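PDB 3CS3: sugar-binding transcriptional regulator, LacI family from Enterococcus faecalis, which probably acts as a DNA-binding transcription factor of the LacI family, with a periplasmic-binding-protein-like domain expected to sense a sugar. Local coordinates for residues P223-W235 and H256-P268. Sequence-based numbering, arbitrary orientation. Where two conformers were deposited one is given.
Sequences PRLATIAYSKHRW and HIYTRFIEGESFP. With SO4 (sulfate ion), chain D; SO4 (sulfate ion), chain C.
Ser266 turns OG between its own backbone N and carbonyl carbon (chi1 73°), which brings the hydroxyl over to the N-H of Ala226. Ile257 sets CG1 beside its backbone N (chi1 -64°), against the indole of Trp235. The two groups lie on either side of the short antiparallel pairing of strands 227-229 and 260-262. Ala226 N gives Ser266 OG a nearly straight bond of 3.0 Å, while OG also bonds to Ile209 O. Ser266 N donates to Arg224 O at 3.2 Å, tilted from the carbonyl plane, and the type I turn from Gly264 to Phe267 curls round this corner. The strands join through reciprocal backbone bonds, Thr227 with Ile262 and Ala229 with Arg260; the shortest runs from Ala229 N to Arg260 O, 2.7 Å. On one face Ile228 CD1 comes in at the edge of the Phe261 ring, 4.0 Å from Phe261 CD1, and Ala226 CB lies 4.0 Å from Phe261 CE1. On the other, Ala229 CB meets Ile262 CD1 at 3.6 Å and sits over one face of the Arg260 guanidinium. Further along, the regular pairing gives way to a water linking Ser231 N to Tyr258 O, and Ile257 CG1 reaches Trp235 CD1 at 3.6 Å, crossing it at about a right angle. As in type I periplasmic-binding-protein folds, both segments probably belong to the crossovers linking the two lobes. Strand 227-229 closes one edge of the mixed sheet within this chain; strand 255-262 separates it from strand 95-100, helix 102-115 packs against Ile228 and Phe261, and helix 186-196 covers Leu225.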
loop_
_atom_site.group_PDB
_atom_site.type_symbol
_atom_site.label_atom_id
_atom_site.label_comp_id
_atom_site.label_asym_id
_atom_site.label_seq_id
_atom_site.Cartn_x
_atom_site.Cartn_y
_atom_site.Cartn_z
ATOM N N PRO A 223 13.255 13.394 -11.686
ATOM C CA PRO A 223 12.137 13.977 -12.442
ATOM C C PRO A 223 10.948 13.016 -12.569
ATOM O O PRO A 223 11.066 11.857 -12.168
ATOM C CB PRO A 223 12.758 14.225 -13.809
ATOM C CG PRO A 223 13.749 13.124 -13.968
ATOM C CD PRO A 223 14.284 12.835 -12.587
ATOM N N ARG A 224 9.825 13.502 -13.105
ATOM C CA ARG A 224 8.579 12.720 -13.205
ATOM C C ARG A 224 8.775 11.448 -14.028
ATOM O O ARG A 224 9.293 11.484 -15.150
ATOM C CB ARG A 224 7.424 13.599 -13.740
ATOM C CG ARG A 224 6.419 12.929 -14.682
ATOM C CD ARG A 224 5.048 12.676 -14.083
ATOM N NE ARG A 224 4.816 11.263 -13.780
ATOM C CZ ARG A 224 3.621 10.669 -13.788
ATOM N NH1 ARG A 224 2.523 11.349 -14.097
ATOM N NH2 ARG A 224 3.521 9.385 -13.480
ATOM N N LEU A 225 8.392 10.322 -13.436
ATOM C CA LEU A 225 8.564 9.020 -14.065
ATOM C C LEU A 225 7.570 8.825 -15.205
ATOM O O LEU A 225 6.359 8.726 -14.976
ATOM C CB LEU A 225 8.441 7.895 -13.031
ATOM C CG LEU A 225 8.448 6.441 -13.529
ATOM C CD1 LEU A 225 9.754 6.075 -14.226
ATOM C CD2 LEU A 225 8.186 5.500 -12.373
ATOM N N ALA A 226 8.101 8.798 -16.428
ATOM C CA ALA A 226 7.337 8.450 -17.631
ATOM C C ALA A 226 6.837 7.018 -17.485
ATOM O O ALA A 226 7.568 6.137 -17.009
ATOM C CB ALA A 226 8.207 8.591 -18.868
ATOM N N THR A 227 5.587 6.786 -17.867
ATOM C CA THR A 227 4.909 5.559 -17.458
ATOM C C THR A 227 3.707 5.233 -18.325
ATOM O O THR A 227 3.274 6.048 -19.141
ATOM C CB THR A 227 4.456 5.645 -15.960
ATOM O OG1 THR A 227 3.959 4.374 -15.526
ATOM C CG2 THR A 227 3.377 6.724 -15.769
ATOM N N ILE A 228 3.179 4.027 -18.136
ATOM C CA ILE A 228 1.962 3.586 -18.805
ATOM C C ILE A 228 0.813 3.581 -17.795
ATOM O O ILE A 228 0.868 2.903 -16.772
ATOM C CB ILE A 228 2.134 2.189 -19.436
ATOM C CG1 ILE A 228 3.361 2.140 -20.376
ATOM C CG2 ILE A 228 0.862 1.767 -20.138
ATOM C CD1 ILE A 228 3.244 2.977 -21.657
ATOM N N ALA A 229 -0.217 4.359 -18.098
ATOM C CA ALA A 229 -1.328 4.583 -17.194
ATOM C C ALA A 229 -2.572 3.858 -17.641
ATOM O O ALA A 229 -2.795 3.667 -18.828
ATOM C CB ALA A 229 -1.620 6.056 -17.093
ATOM N N TYR A 230 -3.380 3.468 -16.664
ATOM C CA TYR A 230 -4.699 2.900 -16.892
ATOM C C TYR A 230 -5.566 3.293 -15.692
ATOM O O TYR A 230 -5.043 3.721 -14.655
ATOM C CB TYR A 230 -4.608 1.373 -17.060
ATOM C CG TYR A 230 -3.755 0.676 -16.015
ATOM C CD1 TYR A 230 -2.409 0.391 -16.257
ATOM C CD2 TYR A 230 -4.297 0.299 -14.782
ATOM C CE1 TYR A 230 -1.619 -0.244 -15.287
ATOM C CE2 TYR A 230 -3.524 -0.336 -13.814
ATOM C CZ TYR A 230 -2.189 -0.606 -14.072
ATOM O OH TYR A 230 -1.441 -1.237 -13.106
ATOM N N SER A 231 -6.881 3.170 -15.825
ATOM C CA SER A 231 -7.767 3.436 -14.696
ATOM C C SER A 231 -7.786 2.250 -13.732
ATOM O O SER A 231 -8.357 1.194 -14.045
ATOM C CB SER A 231 -9.182 3.752 -15.178
ATOM O OG SER A 231 -9.969 4.250 -14.109
ATOM N N LYS A 232 -7.156 2.420 -12.569
ATOM C CA LYS A 232 -7.146 1.375 -11.542
ATOM C C LYS A 232 -8.509 1.211 -10.866
ATOM O O LYS A 232 -8.888 0.094 -10.508
ATOM C CB LYS A 232 -6.089 1.638 -10.476
ATOM C CG LYS A 232 -4.666 1.778 -10.974
ATOM C CD LYS A 232 -4.283 3.242 -11.020
ATOM C CE LYS A 232 -2.862 3.457 -10.580
ATOM N NZ LYS A 232 -2.443 4.838 -10.928
ATOM N N HIS A 233 -9.225 2.329 -10.699
ATOM C CA HIS A 233 -10.574 2.335 -10.136
ATOM C C HIS A 233 -11.518 1.486 -10.977
ATOM O O HIS A 233 -12.308 0.707 -10.438
ATOM C CB HIS A 233 -11.131 3.765 -10.042
ATOM C CG HIS A 233 -10.588 4.569 -8.899
ATOM N ND1 HIS A 233 -10.562 4.103 -7.601
ATOM C CD2 HIS A 233 -10.089 5.828 -8.855
ATOM C CE1 HIS A 233 -10.049 5.030 -6.812
ATOM N NE2 HIS A 233 -9.752 6.087 -7.548
ATOM N N ARG A 234 -11.426 1.642 -12.302
ATOM C CA ARG A 234 -12.300 0.919 -13.227
ATOM C C ARG A 234 -11.936 -0.556 -13.324
ATOM O O ARG A 234 -12.813 -1.400 -13.467
ATOM C CB ARG A 234 -12.296 1.570 -14.609
ATOM C CG ARG A 234 -12.956 2.937 -14.632
ATOM C CD ARG A 234 -13.035 3.476 -16.042
ATOM N NE ARG A 234 -13.222 4.924 -16.067
ATOM C CZ ARG A 234 -13.637 5.604 -17.130
ATOM N NH1 ARG A 234 -13.928 4.968 -18.262
ATOM N NH2 ARG A 234 -13.770 6.922 -17.059
ATOM N N TRP A 235 -10.638 -0.855 -13.245
ATOM C CA TRP A 235 -10.156 -2.237 -13.202
ATOM C C TRP A 235 -10.852 -2.977 -12.055
ATOM O O TRP A 235 -11.438 -4.038 -12.260
ATOM C CB TRP A 235 -8.635 -2.247 -13.044
ATOM C CG TRP A 235 -7.946 -3.570 -13.273
ATOM C CD1 TRP A 235 -8.482 -4.713 -13.806
ATOM C CD2 TRP A 235 -6.563 -3.860 -13.015
ATOM N NE1 TRP A 235 -7.520 -5.699 -13.872
ATOM C CE2 TRP A 235 -6.337 -5.201 -13.393
ATOM C CE3 TRP A 235 -5.496 -3.115 -12.488
ATOM C CZ2 TRP A 235 -5.084 -5.819 -13.259
ATOM C CZ3 TRP A 235 -4.254 -3.730 -12.354
ATOM C CH2 TRP A 235 -4.063 -5.072 -12.739
ATOM N N HIS A 256 -10.745 -6.351 -21.168
ATOM C CA HIS A 256 -9.427 -5.760 -20.995
ATOM C C HIS A 256 -9.547 -4.339 -20.490
ATOM O O HIS A 256 -10.566 -3.669 -20.713
ATOM C CB HIS A 256 -8.611 -5.787 -22.296
ATOM C CG HIS A 256 -8.135 -7.153 -22.675
ATOM N ND1 HIS A 256 -8.887 -8.013 -23.445
ATOM C CD2 HIS A 256 -6.995 -7.817 -22.370
ATOM C CE1 HIS A 256 -8.224 -9.146 -23.607
ATOM N NE2 HIS A 256 -7.076 -9.053 -22.962
ATOM N N ILE A 257 -8.498 -3.898 -19.801
ATOM C CA ILE A 257 -8.373 -2.535 -19.315
ATOM C C ILE A 257 -7.299 -1.849 -20.161
ATOM O O ILE A 257 -6.152 -2.298 -20.204
ATOM C CB ILE A 257 -8.020 -2.518 -17.798
ATOM C CG1 ILE A 257 -9.160 -3.145 -16.972
ATOM C CG2 ILE A 257 -7.650 -1.103 -17.305
ATOM C CD1 ILE A 257 -10.505 -2.402 -17.033
ATOM N N TYR A 258 -7.680 -0.772 -20.844
ATOM C CA TYR A 258 -6.804 -0.171 -21.850
ATOM C C TYR A 258 -5.921 0.928 -21.287
ATOM O O TYR A 258 -6.230 1.517 -20.249
ATOM C CB TYR A 258 -7.591 0.240 -23.106
ATOM C CG TYR A 258 -8.139 -0.979 -23.821
ATOM C CD1 TYR A 258 -7.307 -1.769 -24.610
ATOM C CD2 TYR A 258 -9.472 -1.378 -23.663
ATOM C CE1 TYR A 258 -7.781 -2.906 -25.250
ATOM C CE2 TYR A 258 -9.961 -2.529 -24.300
ATOM C CZ TYR A 258 -9.108 -3.281 -25.094
ATOM O OH TYR A 258 -9.559 -4.412 -25.738
ATOM N N THR A 259 -4.803 1.168 -21.968
ATOM C CA THR A 259 -3.708 1.970 -21.432
ATOM C C THR A 259 -3.338 3.178 -22.298
ATOM O O THR A 259 -3.739 3.278 -23.460
ATOM C CB THR A 259 -2.432 1.110 -21.255
ATOM O OG1 THR A 259 -2.014 0.607 -22.528
ATOM C CG2 THR A 259 -2.664 -0.065 -20.302
ATOM N N ARG A 260 -2.556 4.083 -21.711
ATOM C CA ARG A 260 -1.992 5.231 -22.411
ATOM C C ARG A 260 -0.617 5.570 -21.841
ATOM O O ARG A 260 -0.350 5.332 -20.659
ATOM C CB ARG A 260 -2.931 6.443 -22.339
ATOM C CG ARG A 260 -3.000 7.150 -20.992
ATOM C CD ARG A 260 -4.213 8.072 -20.893
ATOM N NE ARG A 260 -4.007 9.145 -19.916
ATOM C CZ ARG A 260 -4.255 9.050 -18.610
ATOM N NH1 ARG A 260 -4.730 7.924 -18.086
ATOM N NH2 ARG A 260 -4.027 10.094 -17.820
ATOM N N PHE A 261 0.261 6.104 -22.689
ATOM C CA PHE A 261 1.569 6.576 -22.248
ATOM C C PHE A 261 1.447 7.971 -21.632
ATOM O O PHE A 261 0.744 8.834 -22.159
ATOM C CB PHE A 261 2.582 6.559 -23.412
ATOM C CG PHE A 261 3.902 7.227 -23.090
ATOM C CD1 PHE A 261 4.798 6.639 -22.204
ATOM C CD2 PHE A 261 4.245 8.443 -23.674
ATOM C CE1 PHE A 261 6.013 7.249 -21.897
ATOM C CE2 PHE A 261 5.458 9.062 -23.375
ATOM C CZ PHE A 261 6.344 8.464 -22.478
ATOM N N ILE A 262 2.124 8.178 -20.507
ATOM C CA ILE A 262 2.165 9.482 -19.858
ATOM C C ILE A 262 3.610 9.942 -19.823
ATOM O O ILE A 262 4.462 9.287 -19.209
ATOM C CB ILE A 262 1.578 9.447 -18.414
ATOM C CG1 ILE A 262 0.071 9.164 -18.452
ATOM C CG2 ILE A 262 1.890 10.757 -17.655
ATOM C CD1 ILE A 262 -0.659 9.543 -17.180
ATOM N N GLU A 263 3.879 11.064 -20.488
ATOM C CA GLU A 263 5.245 11.555 -20.643
ATOM C C GLU A 263 5.829 12.098 -19.350
ATOM O O GLU A 263 5.117 12.625 -18.494
ATOM C CB GLU A 263 5.360 12.569 -21.790
ATOM C CG GLU A 263 4.394 13.749 -21.731
ATOM C CD GLU A 263 4.522 14.677 -22.935
ATOM O OE1 GLU A 263 3.504 15.291 -23.320
ATOM O OE2 GLU A 263 5.634 14.790 -23.499
ATOM N N GLY A 264 7.135 11.930 -19.212
ATOM C CA GLY A 264 7.850 12.376 -18.034
ATOM C C GLY A 264 9.290 12.683 -18.363
ATOM O O GLY A 264 9.874 12.074 -19.264
ATOM N N GLU A 265 9.869 13.605 -17.597
ATOM C CA GLU A 265 11.238 14.062 -17.840
ATOM C C GLU A 265 12.306 13.011 -17.518
ATOM O O GLU A 265 13.506 13.255 -17.700
ATOM C CB GLU A 265 11.510 15.378 -17.099
ATOM C CG GLU A 265 11.253 16.628 -17.930
ATOM C CD GLU A 265 12.458 17.039 -18.757
ATOM O OE1 GLU A 265 12.333 17.112 -19.998
ATOM O OE2 GLU A 265 13.532 17.284 -18.167
ATOM N N SER A 266 11.873 11.831 -17.067
ATOM C CA SER A 266 12.776 10.683 -16.878
ATOM C C SER A 266 13.128 10.049 -18.223
ATOM O O SER A 266 14.120 9.336 -18.345
ATOM C CB SER A 266 12.152 9.625 -15.971
ATOM O OG SER A 266 11.116 8.916 -16.629
ATOM N N PHE A 267 12.282 10.296 -19.218
ATOM C CA PHE A 267 12.548 9.899 -20.584
ATOM C C PHE A 267 12.203 11.074 -21.497
ATOM O O PHE A 267 11.055 11.210 -21.922
ATOM C CB PHE A 267 11.731 8.657 -20.953
ATOM C CG PHE A 267 12.118 8.043 -22.270
ATOM C CD1 PHE A 267 13.203 7.172 -22.352
ATOM C CD2 PHE A 267 11.401 8.330 -23.425
ATOM C CE1 PHE A 267 13.568 6.606 -23.563
ATOM C CE2 PHE A 267 11.762 7.764 -24.644
ATOM C CZ PHE A 267 12.842 6.900 -24.710
ATOM N N PRO A 268 13.193 11.948 -21.778
ATOM C CA PRO A 268 12.970 13.075 -22.684
ATOM C C PRO A 268 12.702 12.578 -24.103
ATOM O O PRO A 268 13.580 11.975 -24.728
ATOM C CB PRO A 268 14.284 13.866 -22.605
ATOM C CG PRO A 268 14.954 13.386 -21.348
ATOM C CD PRO A 268 14.570 11.946 -21.250
HETATM S S SO4 D . -7.335 5.945 -11.201
HETATM O O1 SO4 D . -8.032 7.226 -11.162
HETATM O O2 SO4 D . -8.272 4.917 -11.637
HETATM O O3 SO4 D . -6.219 6.027 -12.140
HETATM O O4 SO4 D . -6.830 5.613 -9.870
HETATM S S SO4 C . -12.458 -6.178 -24.569
HETATM O O1 SO4 C . -12.054 -5.203 -25.568
HETATM O O2 SO4 C . -13.796 -6.683 -24.867
HETATM O O3 SO4 C . -11.531 -7.308 -24.540
HETATM O O4 SO4 C . -12.452 -5.490 -23.285
HETATM O O HOH W 1 -8.114 2.718 -18.294
#